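Local coordinates for protein xyloglucan-specific endo-beta-1,4-glucanase GH12 (Aspergillus niveus, PDB 4NPR) that probably hydrolyses internal beta-1,4-glucosidic linkages of xyloglucan with retention of anomeric configuration, as a family 12 glycoside hydrolase, at residues F169-G174 with Y182-Q187; D120-M125 with E138-L143; A24-D29 with S55-F60; W70-S75 with S85-A90; K96-V101 with Q208-D213. One frame throughout, in Å; residues are numbered along the deposited sequence.

Contact 1: residues F169-G174 with Y182-Q187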
# COMPACT_ATOMS: atom_id res chain seq x y z
N PHE A 169 -14.67 6.55 2.80
CA PHE A 169 -13.54 6.87 1.94
C PHE A 169 -13.84 8.06 1.06
O PHE A 169 -14.97 8.22 0.60
CB PHE A 169 -13.25 5.65 1.07
CG PHE A 169 -12.53 4.55 1.79
CD1 PHE A 169 -11.18 4.67 2.09
CD2 PHE A 169 -13.18 3.44 2.19
CE1 PHE A 169 -10.52 3.68 2.78
CE2 PHE A 169 -12.52 2.45 2.87
CZ PHE A 169 -11.19 2.56 3.15
N ASN A 170 -12.84 8.91 0.83
CA ASN A 170 -12.82 9.73 -0.36
C ASN A 170 -12.17 8.89 -1.48
O ASN A 170 -11.08 8.37 -1.30
CB ASN A 170 -11.97 10.95 -0.17
CG ASN A 170 -12.59 11.96 0.76
OD1 ASN A 170 -13.79 12.10 0.88
ND2 ASN A 170 -11.73 12.68 1.44
N LEU A 171 -12.80 8.82 -2.64
CA LEU A 171 -12.27 8.04 -3.76
C LEU A 171 -11.71 8.94 -4.86
O LEU A 171 -12.40 9.80 -5.35
CB LEU A 171 -13.35 7.13 -4.35
CG LEU A 171 -12.87 6.32 -5.59
CD1 LEU A 171 -11.64 5.50 -5.22
CD2 LEU A 171 -13.95 5.40 -6.17
N TYR A 172 -10.50 8.62 -5.30
CA TYR A 172 -9.80 9.34 -6.33
C TYR A 172 -9.47 8.46 -7.51
O TYR A 172 -9.22 7.26 -7.36
CB TYR A 172 -8.50 9.87 -5.74
CG TYR A 172 -8.77 10.79 -4.60
CD1 TYR A 172 -9.01 12.13 -4.83
CD2 TYR A 172 -8.86 10.31 -3.33
CE1 TYR A 172 -9.32 12.99 -3.81
CE2 TYR A 172 -9.17 11.14 -2.28
CZ TYR A 172 -9.40 12.50 -2.51
OH TYR A 172 -9.74 13.36 -1.42
N LEU A 173 -9.40 9.06 -8.68
CA LEU A 173 -8.96 8.37 -9.87
C LEU A 173 -8.04 9.21 -10.74
O LEU A 173 -8.29 10.38 -11.01
CB LEU A 173 -10.19 7.99 -10.68
CG LEU A 173 -10.01 7.42 -12.10
CD1 LEU A 173 -9.23 6.12 -12.04
CD2 LEU A 173 -11.39 7.23 -12.70
N GLY A 174 -6.98 8.59 -11.24
CA GLY A 174 -6.06 9.28 -12.14
C GLY A 174 -5.07 8.30 -12.72
O GLY A 174 -4.89 7.21 -12.19
N TYR A 182 -7.07 3.93 -8.95
CA TYR A 182 -8.12 4.26 -7.99
C TYR A 182 -7.53 4.26 -6.60
O TYR A 182 -6.90 3.30 -6.22
CB TYR A 182 -9.19 3.21 -8.01
CG TYR A 182 -10.09 3.25 -9.24
CD1 TYR A 182 -11.09 4.24 -9.37
CD2 TYR A 182 -9.98 2.29 -10.23
CE1 TYR A 182 -11.89 4.30 -10.50
CE2 TYR A 182 -10.82 2.32 -11.34
CZ TYR A 182 -11.75 3.33 -11.47
OH TYR A 182 -12.53 3.35 -12.58
N SER A 183 -7.76 5.35 -5.85
CA SER A 183 -7.27 5.49 -4.48
C SER A 183 -8.39 5.78 -3.49
O SER A 183 -9.07 6.79 -3.61
CB SER A 183 -6.23 6.59 -4.38
OG SER A 183 -5.04 6.20 -5.01
N PHE A 184 -8.56 4.88 -2.52
CA PHE A 184 -9.54 5.02 -1.48
C PHE A 184 -8.79 5.62 -0.32
O PHE A 184 -7.85 5.02 0.19
CB PHE A 184 -10.12 3.66 -1.07
CG PHE A 184 -10.94 3.00 -2.15
CD1 PHE A 184 -10.34 2.36 -3.20
CD2 PHE A 184 -12.32 3.01 -2.08
CE1 PHE A 184 -11.09 1.76 -4.18
CE2 PHE A 184 -13.09 2.41 -3.05
CZ PHE A 184 -12.47 1.79 -4.10
N VAL A 185 -9.16 6.81 0.08
CA VAL A 185 -8.46 7.50 1.13
C VAL A 185 -9.40 7.68 2.30
O VAL A 185 -10.43 8.40 2.19
CB VAL A 185 -7.98 8.87 0.66
CG1 VAL A 185 -7.29 9.59 1.82
CG2 VAL A 185 -7.05 8.74 -0.56
N ALA A 186 -9.08 7.01 3.41
CA ALA A 186 -9.99 7.02 4.55
C ALA A 186 -10.11 8.44 5.12
O ALA A 186 -9.11 9.16 5.22
CB ALA A 186 -9.53 6.06 5.61
N GLN A 187 -11.33 8.85 5.42
CA GLN A 187 -11.60 10.18 5.99
C GLN A 187 -11.02 10.40 7.41
O GLN A 187 -10.70 11.53 7.76
CB GLN A 187 -13.11 10.45 5.98
CG GLN A 187 -13.65 10.49 4.58
CD GLN A 187 -15.08 10.98 4.43
OE1 GLN A 187 -15.94 10.88 5.33
NE2 GLN A 187 -15.36 11.48 3.25
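Phe184 and Phe169 meet in a T-shaped pair: the edge of the Phe184 ring points at the face of Phe169, with the planes at 86° and the centroids 5.7 Å apart. Phe184 also lays its CB over that same ring; it thus supports Phe169 through both its methylene and its rim. Leu171 CD1 stands over the centre of the Phe184 ring, 3.8 Å from its centroid. Leu171 holds CG anti to the backbone N (chi1 178°), which swings a methyl across to the neighbouring strand. Helix 198-207 covers Phe169, Leu171, Tyr182 and Phe184 with Phe200, Tyr203 and Leu204, so large apolar groups suit the position.

The packing is looser toward the partly exposed Leu173, whose CD1 lies 3.7 Å from the centroid of the Tyr182 ring, and on the face carrying Asn170, Tyr172 and Val185, which is partly open to solvent. There Val185 CG2 approaches Tyr172 CE2 at 3.6 Å, and the exposed Gln187 gives an NE2 hydrogen bond of 2.9 Å to Asn170 OD1. Asn170 OD1 lies in the amide plane of Gln187, whereas NE2 sits above the carbonyl plane of Asn170, the two amides being turned 68° apart. Between the faces run four backbone bonds, including Val185 N to Asn170 O at 2.8 Å. This is the ladder of an antiparallel beta hairpin, here near the edge of the larger sheet of the family 12 beta-jelly roll.

Contact 2: residues D120-M125 with E138-L143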
# COMPACT_ATOMS: atom_id res chain seq x y z
N ASP A 120 1.97 8.40 3.37
CA ASP A 120 0.75 7.60 3.45
C ASP A 120 1.04 6.19 3.95
O ASP A 120 2.20 5.75 3.96
CB ASP A 120 -0.04 7.57 2.11
CG ASP A 120 0.65 6.77 1.01
OD1 ASP A 120 0.92 5.56 1.15
OD2 ASP A 120 0.88 7.37 -0.05
N VAL A 121 -0.03 5.54 4.43
CA VAL A 121 -0.04 4.14 4.81
C VAL A 121 -1.15 3.49 4.00
O VAL A 121 -2.29 3.90 4.08
CB VAL A 121 -0.32 3.93 6.32
CG1 VAL A 121 -0.13 2.46 6.70
CG2 VAL A 121 0.59 4.81 7.16
N ALA A 122 -0.82 2.46 3.24
CA ALA A 122 -1.63 2.06 2.12
C ALA A 122 -1.38 0.60 1.77
O ALA A 122 -0.24 0.11 1.87
CB ALA A 122 -1.30 2.94 0.93
N TYR A 123 -2.49 -0.07 1.43
CA TYR A 123 -2.50 -1.21 0.55
C TYR A 123 -2.34 -0.69 -0.86
O TYR A 123 -2.87 0.38 -1.20
CB TYR A 123 -3.80 -2.02 0.57
CG TYR A 123 -4.16 -2.64 1.87
CD1 TYR A 123 -4.83 -1.90 2.86
CD2 TYR A 123 -3.86 -3.95 2.13
CE1 TYR A 123 -5.17 -2.48 4.08
CE2 TYR A 123 -4.22 -4.55 3.32
CZ TYR A 123 -4.85 -3.81 4.31
OH TYR A 123 -5.22 -4.42 5.52
N ASP A 124 -1.61 -1.48 -1.66
CA ASP A 124 -1.44 -1.32 -3.08
C ASP A 124 -1.70 -2.66 -3.79
O ASP A 124 -0.93 -3.59 -3.67
CB ASP A 124 -0.03 -0.87 -3.34
CG ASP A 124 0.07 0.08 -4.49
OD1 ASP A 124 -0.98 0.44 -5.06
OD2 ASP A 124 1.20 0.49 -4.82
N MET A 125 -2.81 -2.76 -4.51
CA MET A 125 -3.21 -3.96 -5.21
C MET A 125 -3.33 -3.71 -6.71
O MET A 125 -3.92 -2.73 -7.14
CB MET A 125 -4.54 -4.43 -4.69
CG MET A 125 -4.55 -4.71 -3.21
SD MET A 125 -6.22 -5.17 -2.73
CE MET A 125 -6.90 -3.54 -2.45
N GLU A 138 -4.46 -0.05 -10.77
CA GLU A 138 -3.94 -0.04 -9.44
C GLU A 138 -5.02 0.45 -8.51
O GLU A 138 -5.68 1.45 -8.80
CB GLU A 138 -2.70 0.86 -9.35
CG GLU A 138 -2.08 0.89 -7.95
CD GLU A 138 -0.91 1.86 -7.83
OE1 GLU A 138 -0.56 2.58 -8.80
OE2 GLU A 138 -0.33 1.92 -6.73
N ILE A 139 -5.17 -0.27 -7.40
CA ILE A 139 -6.09 0.11 -6.35
C ILE A 139 -5.36 0.31 -5.02
O ILE A 139 -4.66 -0.57 -4.52
CB ILE A 139 -7.16 -0.94 -6.19
CG1 ILE A 139 -8.05 -0.96 -7.42
CG2 ILE A 139 -8.02 -0.65 -4.97
CD1 ILE A 139 -7.55 -1.84 -8.52
N MET A 140 -5.50 1.49 -4.46
CA MET A 140 -4.86 1.78 -3.21
C MET A 140 -5.93 1.99 -2.15
O MET A 140 -7.00 2.53 -2.42
CB MET A 140 -3.99 3.03 -3.29
CG MET A 140 -3.08 3.13 -4.49
SD MET A 140 -1.66 4.24 -4.16
CE MET A 140 -0.62 3.37 -2.98
N VAL A 141 -5.59 1.60 -0.94
CA VAL A 141 -6.46 1.84 0.18
C VAL A 141 -5.61 2.45 1.26
O VAL A 141 -4.75 1.79 1.83
CB VAL A 141 -7.13 0.55 0.67
CG1 VAL A 141 -8.02 0.87 1.84
CG2 VAL A 141 -7.95 -0.07 -0.48
N TRP A 142 -5.85 3.73 1.47
CA TRP A 142 -5.08 4.52 2.41
C TRP A 142 -5.77 4.48 3.78
O TRP A 142 -6.86 5.00 3.98
CB TRP A 142 -4.98 5.97 1.94
CG TRP A 142 -4.15 6.21 0.72
CD1 TRP A 142 -3.95 5.38 -0.36
CD2 TRP A 142 -3.42 7.39 0.43
NE1 TRP A 142 -3.12 5.96 -1.28
CE2 TRP A 142 -2.78 7.20 -0.82
CE3 TRP A 142 -3.23 8.59 1.11
CZ2 TRP A 142 -1.96 8.18 -1.39
CZ3 TRP A 142 -2.39 9.57 0.54
CH2 TRP A 142 -1.78 9.36 -0.68
N LEU A 143 -5.10 3.87 4.75
CA LEU A 143 -5.57 3.99 6.13
C LEU A 143 -5.06 5.26 6.79
O LEU A 143 -5.58 5.70 7.84
CB LEU A 143 -5.15 2.75 6.92
CG LEU A 143 -5.69 1.48 6.30
CD1 LEU A 143 -5.29 0.37 7.21
CD2 LEU A 143 -7.20 1.47 6.05
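Asp120 lies across the indole of Trp142, its CB 3.5 Å from the centroid of the six-membered ring and only 14° off the ring normal. With CG placed between the backbone N and the carbonyl carbon (chi1 70°), the carboxylate also extends over the ring, and OD2 comes to 3.2 Å from Trp142 CZ2. The carboxylate is inclined to the indole by 39°. Along the same face Ala122 is small enough to leave room for two large neighbours: its CB meets Trp142 CD1 at 3.8 Å and the CE methyl of Met140. The indole NE1 makes a weak hydrogen bond to Met140 SD.

The segments are adjacent strands of an antiparallel hairpin in the larger, curved sheet of the beta-jelly roll, joined by five backbone hydrogen bonds. Those at Met125 are the straightest, with Ile139 N donating to Met125 O at 2.8 Å. Farther along the Asp120 face, Met140 CG lies 3.5 Å from Asp124 OD1, and Asp124 also packs on Phe86.

Beyond the backbone plane the other face is mainly apolar. Met125 bends at its thioether so that CE reaches Ile139 CG2 at 4.0 Å and Val141 CG2 at 4.1 Å, an unbranched, flexible chain that can settle its methyl against two branched ones. Tyr123 sets CD1 4.0 Å from Val141 CB, while its hydroxyl is hydrogen-bonded to Ser106 and its ring meets Trp108 edge-to-face.

Contact 3: residues A24-D29 with S55-F60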
# COMPACT_ATOMS: atom_id res chain seq x y z
N ALA A 24 15.55 -11.28 13.38
CA ALA A 24 15.55 -9.88 12.93
C ALA A 24 16.62 -9.59 11.85
O ALA A 24 17.78 -9.93 12.02
CB ALA A 24 15.69 -8.93 14.11
N THR A 25 16.20 -8.98 10.74
CA THR A 25 17.06 -8.71 9.56
C THR A 25 16.71 -7.29 9.09
O THR A 25 15.57 -7.00 8.68
CB THR A 25 16.80 -9.67 8.36
OG1 THR A 25 16.60 -11.02 8.83
CG2 THR A 25 17.94 -9.61 7.31
N GLN A 26 17.74 -6.44 9.15
CA GLN A 26 17.65 -5.01 8.92
C GLN A 26 18.48 -4.71 7.65
O GLN A 26 19.60 -5.20 7.52
CB GLN A 26 18.14 -4.31 10.20
CG GLN A 26 19.15 -3.17 10.05
CD GLN A 26 18.51 -1.79 10.09
OE1 GLN A 26 17.61 -1.49 9.31
NE2 GLN A 26 18.98 -0.94 11.01
N PHE A 27 17.92 -3.96 6.71
CA PHE A 27 18.65 -3.63 5.48
C PHE A 27 18.28 -2.23 5.03
O PHE A 27 17.14 -1.86 5.18
CB PHE A 27 18.38 -4.66 4.37
CG PHE A 27 16.94 -5.06 4.27
CD1 PHE A 27 16.44 -6.06 5.08
CD2 PHE A 27 16.08 -4.39 3.44
CE1 PHE A 27 15.10 -6.40 5.03
CE2 PHE A 27 14.74 -4.74 3.38
CZ PHE A 27 14.25 -5.74 4.16
N CYS A 28 19.26 -1.51 4.49
CA CYS A 28 19.20 -0.06 4.13
C CYS A 28 19.39 0.29 2.66
O CYS A 28 19.15 1.43 2.25
CB CYS A 28 20.31 0.70 4.87
SG CYS A 28 20.14 0.47 6.64
N ASP A 29 19.83 -0.68 1.86
CA ASP A 29 20.09 -0.44 0.46
C ASP A 29 18.79 -0.31 -0.33
O ASP A 29 17.73 -0.85 0.03
CB ASP A 29 20.99 -1.54 -0.14
CG ASP A 29 20.40 -2.94 0.04
OD1 ASP A 29 19.76 -3.18 1.11
OD2 ASP A 29 20.61 -3.79 -0.87
N SER A 55 17.63 8.92 4.12
CA SER A 55 17.83 7.50 3.87
C SER A 55 16.73 6.74 4.57
O SER A 55 15.85 7.34 5.19
CB SER A 55 19.23 7.04 4.30
OG SER A 55 19.49 7.23 5.70
N GLN A 56 16.74 5.42 4.46
CA GLN A 56 15.69 4.60 5.03
C GLN A 56 16.13 3.17 5.12
O GLN A 56 16.64 2.65 4.15
CB GLN A 56 14.45 4.68 4.14
CG GLN A 56 13.34 3.67 4.43
CD GLN A 56 12.07 4.05 3.72
OE1 GLN A 56 12.05 5.05 2.97
NE2 GLN A 56 10.99 3.28 3.93
N CYS A 57 15.85 2.56 6.29
CA CYS A 57 16.13 1.14 6.60
C CYS A 57 14.87 0.43 7.06
O CYS A 57 14.07 0.96 7.84
CB CYS A 57 17.16 1.01 7.72
SG CYS A 57 18.71 1.88 7.36
N THR A 58 14.72 -0.79 6.59
CA THR A 58 13.54 -1.60 6.86
C THR A 58 13.96 -2.80 7.69
O THR A 58 15.03 -3.36 7.49
CB THR A 58 12.91 -1.99 5.51
OG1 THR A 58 12.27 -0.84 4.97
CG2 THR A 58 11.86 -3.06 5.64
N THR A 59 13.12 -3.21 8.64
CA THR A 59 13.48 -4.36 9.50
C THR A 59 12.38 -5.38 9.61
O THR A 59 11.28 -5.09 9.99
CB THR A 59 13.84 -3.89 10.94
OG1 THR A 59 14.94 -2.97 10.89
CG2 THR A 59 14.20 -5.10 11.88
N PHE A 60 12.70 -6.61 9.29
CA PHE A 60 11.81 -7.71 9.56
C PHE A 60 12.06 -8.14 10.98
O PHE A 60 13.20 -8.27 11.38
CB PHE A 60 12.11 -8.85 8.62
CG PHE A 60 11.55 -10.15 9.07
CD1 PHE A 60 10.21 -10.41 8.96
CD2 PHE A 60 12.39 -11.14 9.58
CE1 PHE A 60 9.69 -11.63 9.35
CE2 PHE A 60 11.89 -12.37 9.98
CZ PHE A 60 10.53 -12.62 9.86
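A disulfide-fastened antiparallel strand pair joins the N-terminal strand 25-27 to strand 53-64 at the margin of the smaller sheet of the beta-jelly roll. Strand 25-27 is the outermost strand of that sheet at this side, so the pairing with 55-60 gives the beginning of the chain a place in the sheet. Four backbone hydrogen bonds set the register, two between Thr25 and Phe60 and two between Phe27 and Thr58. The straightest runs from Thr58 N to Phe27 O, 3.0 Å long with an angle of 169° at the hydrogen.

Just past the end of the short strand the covalent link takes over: Cys28 SG and Cys57 SG are 2.1 Å apart, with a dihedral of 105° about the S-S bond. It ties down the chain where the backbone ladder stops; cysteine suits both places because only it can add a disulfide cross-link here.

On the other side of the pair, the ring of Phe27 lies beside the Thr58 side chain, the two pointing the same way. A chi1 of 43° swings the ring into this place, with CZ 3.9 Å from Thr58 CG2. The Thr58 hydroxyl turns instead to Asn43, and Val34 also touches the phenylalanine. A beta-branched threonine thus offers its methyl to the ring and its hydroxyl to a polar neighbour. One face of the Phe27 ring looks onto the backbone, with Thr58 O 3.8 Å above the plane and over the ring centre.

Contact 4: residues W70-S75 with S85-A90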
# COMPACT_ATOMS: atom_id res chain seq x y z
N TRP A 70 7.01 -6.08 11.35
CA TRP A 70 8.17 -5.41 10.78
C TRP A 70 8.10 -3.93 11.02
O TRP A 70 7.10 -3.43 11.57
CB TRP A 70 8.28 -5.65 9.27
CG TRP A 70 7.11 -5.14 8.41
CD1 TRP A 70 5.88 -5.74 8.23
CD2 TRP A 70 7.09 -3.97 7.57
NE1 TRP A 70 5.11 -5.01 7.33
CE2 TRP A 70 5.84 -3.93 6.91
CE3 TRP A 70 8.02 -2.96 7.30
CZ2 TRP A 70 5.50 -2.91 6.02
CZ3 TRP A 70 7.68 -1.96 6.42
CH2 TRP A 70 6.44 -1.94 5.80
N ASN A 71 9.16 -3.23 10.59
CA ASN A 71 9.17 -1.78 10.58
C ASN A 71 10.13 -1.16 9.58
O ASN A 71 11.00 -1.83 8.99
CB ASN A 71 9.50 -1.23 11.97
CG ASN A 71 10.98 -1.36 12.33
OD1 ASN A 71 11.87 -0.86 11.61
ND2 ASN A 71 11.25 -2.02 13.46
N THR A 72 9.97 0.14 9.42
CA THR A 72 10.92 0.88 8.67
C THR A 72 11.16 2.26 9.30
O THR A 72 10.27 2.83 9.92
CB THR A 72 10.45 0.98 7.21
OG1 THR A 72 11.49 1.57 6.42
CG2 THR A 72 9.22 1.82 7.08
N LYS A 73 12.36 2.80 9.10
CA LYS A 73 12.80 4.03 9.70
C LYS A 73 13.40 4.87 8.64
O LYS A 73 14.12 4.36 7.79
CB LYS A 73 13.86 3.72 10.73
CG LYS A 73 13.31 2.85 11.84
CD LYS A 73 14.29 2.45 12.92
CE LYS A 73 13.50 1.86 14.09
NZ LYS A 73 14.18 0.67 14.65
N TRP A 74 13.14 6.17 8.70
CA TRP A 74 13.53 7.02 7.60
C TRP A 74 13.58 8.48 7.93
O TRP A 74 12.93 8.95 8.85
CB TRP A 74 12.60 6.80 6.37
CG TRP A 74 11.10 7.04 6.56
CD1 TRP A 74 10.15 6.10 6.84
CD2 TRP A 74 10.40 8.30 6.45
NE1 TRP A 74 8.90 6.69 6.94
CE2 TRP A 74 9.03 8.03 6.71
CE3 TRP A 74 10.79 9.59 6.15
CZ2 TRP A 74 8.05 9.02 6.66
CZ3 TRP A 74 9.80 10.60 6.12
CH2 TRP A 74 8.45 10.30 6.38
N SER A 75 14.40 9.20 7.17
CA SER A 75 14.31 10.63 7.06
C SER A 75 14.50 10.96 5.60
O SER A 75 15.38 10.38 4.96
CB SER A 75 15.43 11.30 7.84
OG SER A 75 15.38 10.95 9.21
N SER A 85 9.72 6.39 -1.66
CA SER A 85 9.84 4.95 -1.48
C SER A 85 8.50 4.28 -1.20
O SER A 85 7.45 4.92 -1.04
CB SER A 85 10.80 4.67 -0.31
OG SER A 85 10.26 5.18 0.94
N PHE A 86 8.53 2.97 -1.14
CA PHE A 86 7.36 2.24 -0.80
C PHE A 86 7.79 0.90 -0.24
O PHE A 86 7.63 -0.14 -0.90
CB PHE A 86 6.45 2.06 -2.01
CG PHE A 86 5.24 1.23 -1.71
CD1 PHE A 86 4.43 1.53 -0.58
CD2 PHE A 86 4.91 0.14 -2.49
CE1 PHE A 86 3.31 0.76 -0.26
CE2 PHE A 86 3.78 -0.64 -2.19
CZ PHE A 86 2.98 -0.34 -1.07
N ALA A 87 8.34 0.94 0.98
CA ALA A 87 8.65 -0.25 1.72
C ALA A 87 7.32 -0.87 2.13
O ALA A 87 6.47 -0.20 2.69
CB ALA A 87 9.44 0.10 2.96
N ASN A 88 7.19 -2.16 1.88
CA ASN A 88 5.94 -2.87 1.96
C ASN A 88 6.20 -4.33 2.12
O ASN A 88 7.26 -4.85 1.75
CB ASN A 88 5.15 -2.69 0.67
CG ASN A 88 5.82 -3.34 -0.52
OD1 ASN A 88 5.46 -4.43 -0.96
ND2 ASN A 88 6.83 -2.67 -1.05
N ALA A 89 5.21 -5.01 2.67
CA ALA A 89 5.13 -6.46 2.60
C ALA A 89 4.20 -6.88 1.42
O ALA A 89 3.05 -6.49 1.40
CB ALA A 89 4.58 -7.01 3.91
N ALA A 90 4.70 -7.72 0.51
CA ALA A 90 3.97 -8.23 -0.64
C ALA A 90 3.67 -9.72 -0.49
O ALA A 90 4.55 -10.55 -0.22
CB ALA A 90 4.77 -8.00 -1.92
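Ala87 is where the second segment first meets the other, its CB 4.3 Å from Thr72 OG1 and 4.4 Å from Trp70 CZ3. Its carbonyl comes closer still, with Ala87 O 3.6 Å from Trp70 CH2 at the far end of the indole. Thr72 OG1 itself is hydrogen-bonded to Thr58 OG1, and also to Cys57 O and Gln56 NE2.

Asn88 turns its side chain away, yet its CA lies 4.0 Å from Trp70 CH2. The amide serves its own segment, ND2 donating over 2.7 Å to the O of Phe86, just ahead of the strand. Ala89 again points across, putting CB 4.0 Å from Trp70 NE1. Two alanines suit this span, since the bulky indole needs small partners to lie close to the backbone. On the Trp70 side, chi1 of 62° turns the indole in toward residues 87-89.

No hydrogen bond crosses, and the strand axes are 8.3 Å apart: this is face-to-face packing of the two sheets in a jelly-roll beta-sandwich.

Contact 5: residues K96-V101 with Q208-D213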
# COMPACT_ATOMS: atom_id res chain seq x y z
N LYS A 96 -5.33 -14.64 -9.68
CA LYS A 96 -6.71 -15.10 -9.79
C LYS A 96 -7.57 -14.03 -10.40
O LYS A 96 -7.45 -12.86 -10.06
CB LYS A 96 -7.30 -15.37 -8.41
CG LYS A 96 -7.19 -16.79 -7.89
CD LYS A 96 -8.43 -17.17 -7.09
CE LYS A 96 -8.31 -18.57 -6.53
NZ LYS A 96 -7.46 -18.52 -5.32
N LYS A 97 -8.47 -14.43 -11.28
CA LYS A 97 -9.47 -13.52 -11.77
C LYS A 97 -10.34 -13.06 -10.63
O LYS A 97 -10.70 -13.86 -9.77
CB LYS A 97 -10.37 -14.19 -12.81
CG LYS A 97 -9.69 -14.43 -14.14
CD LYS A 97 -10.55 -15.27 -15.05
CE LYS A 97 -9.77 -15.54 -16.33
NZ LYS A 97 -10.55 -16.38 -17.26
N LEU A 98 -10.77 -11.81 -10.68
CA LEU A 98 -11.63 -11.28 -9.64
C LEU A 98 -12.93 -12.02 -9.46
O LEU A 98 -13.45 -12.08 -8.35
CB LEU A 98 -11.95 -9.84 -9.91
CG LEU A 98 -10.70 -9.00 -9.89
CD1 LEU A 98 -11.07 -7.59 -10.33
CD2 LEU A 98 -10.07 -9.05 -8.49
N SER A 99 -13.44 -12.60 -10.53
CA SER A 99 -14.71 -13.33 -10.47
C SER A 99 -14.57 -14.67 -9.74
O SER A 99 -15.58 -15.25 -9.32
CB SER A 99 -15.28 -13.53 -11.89
OG SER A 99 -14.25 -13.87 -12.81
N SER A 100 -13.35 -15.16 -9.59
CA SER A 100 -13.15 -16.39 -8.88
C SER A 100 -12.59 -16.20 -7.47
O SER A 100 -12.22 -17.17 -6.81
CB SER A 100 -12.23 -17.29 -9.68
OG SER A 100 -10.95 -16.74 -9.68
N VAL A 101 -12.52 -14.95 -7.00
CA VAL A 101 -11.96 -14.65 -5.68
C VAL A 101 -13.07 -14.67 -4.62
O VAL A 101 -13.96 -13.83 -4.69
CB VAL A 101 -11.26 -13.29 -5.72
CG1 VAL A 101 -10.98 -12.78 -4.31
CG2 VAL A 101 -9.97 -13.39 -6.54
N GLN A 208 -18.16 1.59 -10.81
CA GLN A 208 -17.18 2.27 -11.66
C GLN A 208 -16.78 1.43 -12.90
O GLN A 208 -15.76 1.71 -13.52
CB GLN A 208 -15.90 2.56 -10.84
CG GLN A 208 -16.13 3.33 -9.56
CD GLN A 208 -16.54 4.76 -9.79
OE1 GLN A 208 -16.38 5.29 -10.87
NE2 GLN A 208 -17.03 5.41 -8.74
N GLY A 209 -17.53 0.38 -13.23
CA GLY A 209 -17.33 -0.35 -14.47
C GLY A 209 -16.11 -1.26 -14.52
O GLY A 209 -15.71 -1.70 -15.59
N LEU A 210 -15.52 -1.56 -13.37
CA LEU A 210 -14.31 -2.37 -13.42
C LEU A 210 -14.67 -3.78 -13.86
O LEU A 210 -15.65 -4.34 -13.40
CB LEU A 210 -13.60 -2.40 -12.07
CG LEU A 210 -12.27 -3.14 -12.17
CD1 LEU A 210 -11.23 -2.29 -12.91
CD2 LEU A 210 -11.82 -3.56 -10.78
N SER A 211 -13.88 -4.36 -14.74
CA SER A 211 -14.20 -5.70 -15.22
C SER A 211 -13.79 -6.77 -14.18
O SER A 211 -12.70 -6.69 -13.60
CB SER A 211 -13.53 -5.95 -16.58
OG SER A 211 -13.70 -7.30 -16.98
N SER A 212 -14.63 -7.76 -13.93
CA SER A 212 -14.22 -8.85 -13.05
C SER A 212 -13.42 -9.94 -13.78
O SER A 212 -12.90 -10.85 -13.13
CB SER A 212 -15.41 -9.44 -12.28
OG SER A 212 -16.39 -9.91 -13.16
N ASP A 213 -13.28 -9.83 -15.10
CA ASP A 213 -12.46 -10.79 -15.83
C ASP A 213 -10.95 -10.52 -15.61
O ASP A 213 -10.10 -11.32 -16.00
CB ASP A 213 -12.83 -10.79 -17.33
CG ASP A 213 -12.53 -12.13 -18.03
OD1 ASP A 213 -12.49 -13.18 -17.35
OD2 ASP A 213 -12.36 -12.15 -19.28
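Ser99 gives two weak hydrogen bonds to the backbone oxygen of Ser212, one from its N to Ser212 O at 3.2 Å and one from its OG to the same atom at 3.3 Å. A chi1 of 41° holds the hydroxyl on the side of the backbone N-H, where both donors can reach that oxygen. Serine fits here, being small enough for the short 3-10 turn 98-100 while supplying a second donor.

The charged contact is long: Lys97 NZ and Asp213 OD1 form a salt bridge of 3.7 Å. The two side chains lie side by side, pointing the same way, so the lysine's extended methylenes accompany the aspartate, and Lys97 CG packs 3.6 Å from Asp213 O.

On the inner side, Leu98 CD1 touches Leu210 CD2 at 4.1 Å, the two side chains crossing at about a right angle. Phe201 and Leu127 adjoin Leu98, tying the contact to helix 198-207 and the sheet.

Local bonds shape both partners. Lys97 O accepts from both N and OG of Ser100, and Ser211 OG accepts from Asp213 N in an ST turn. Weak bonds, a long ion pair and one leucine contact imply a modest hold, spread over several interactions, between the end of strand 87-97 with its 3-10 turn and the loop after helix 198-207.

The five contacts trace the two sheets of the jelly roll. Contacts 3 and 4 come first along the chain, their centres 8 Å apart, and share the smaller sheet through neighbouring strands 53-64 and 67-77; contact 4 then crosses to strand 87-97 of the larger sheet. Contacts 2 and 1 follow in series as two hairpins of that larger sheet, 9 Å apart between centres and joined where strands 137-146 and 179-186 adjoin. Both are nested in the loop closed by contact 5, which uses the end of strand 87-97 and lies about 36 Å from contact 3, centre to centre. Local hairpins and longer-range contacts together build one compact sandwich.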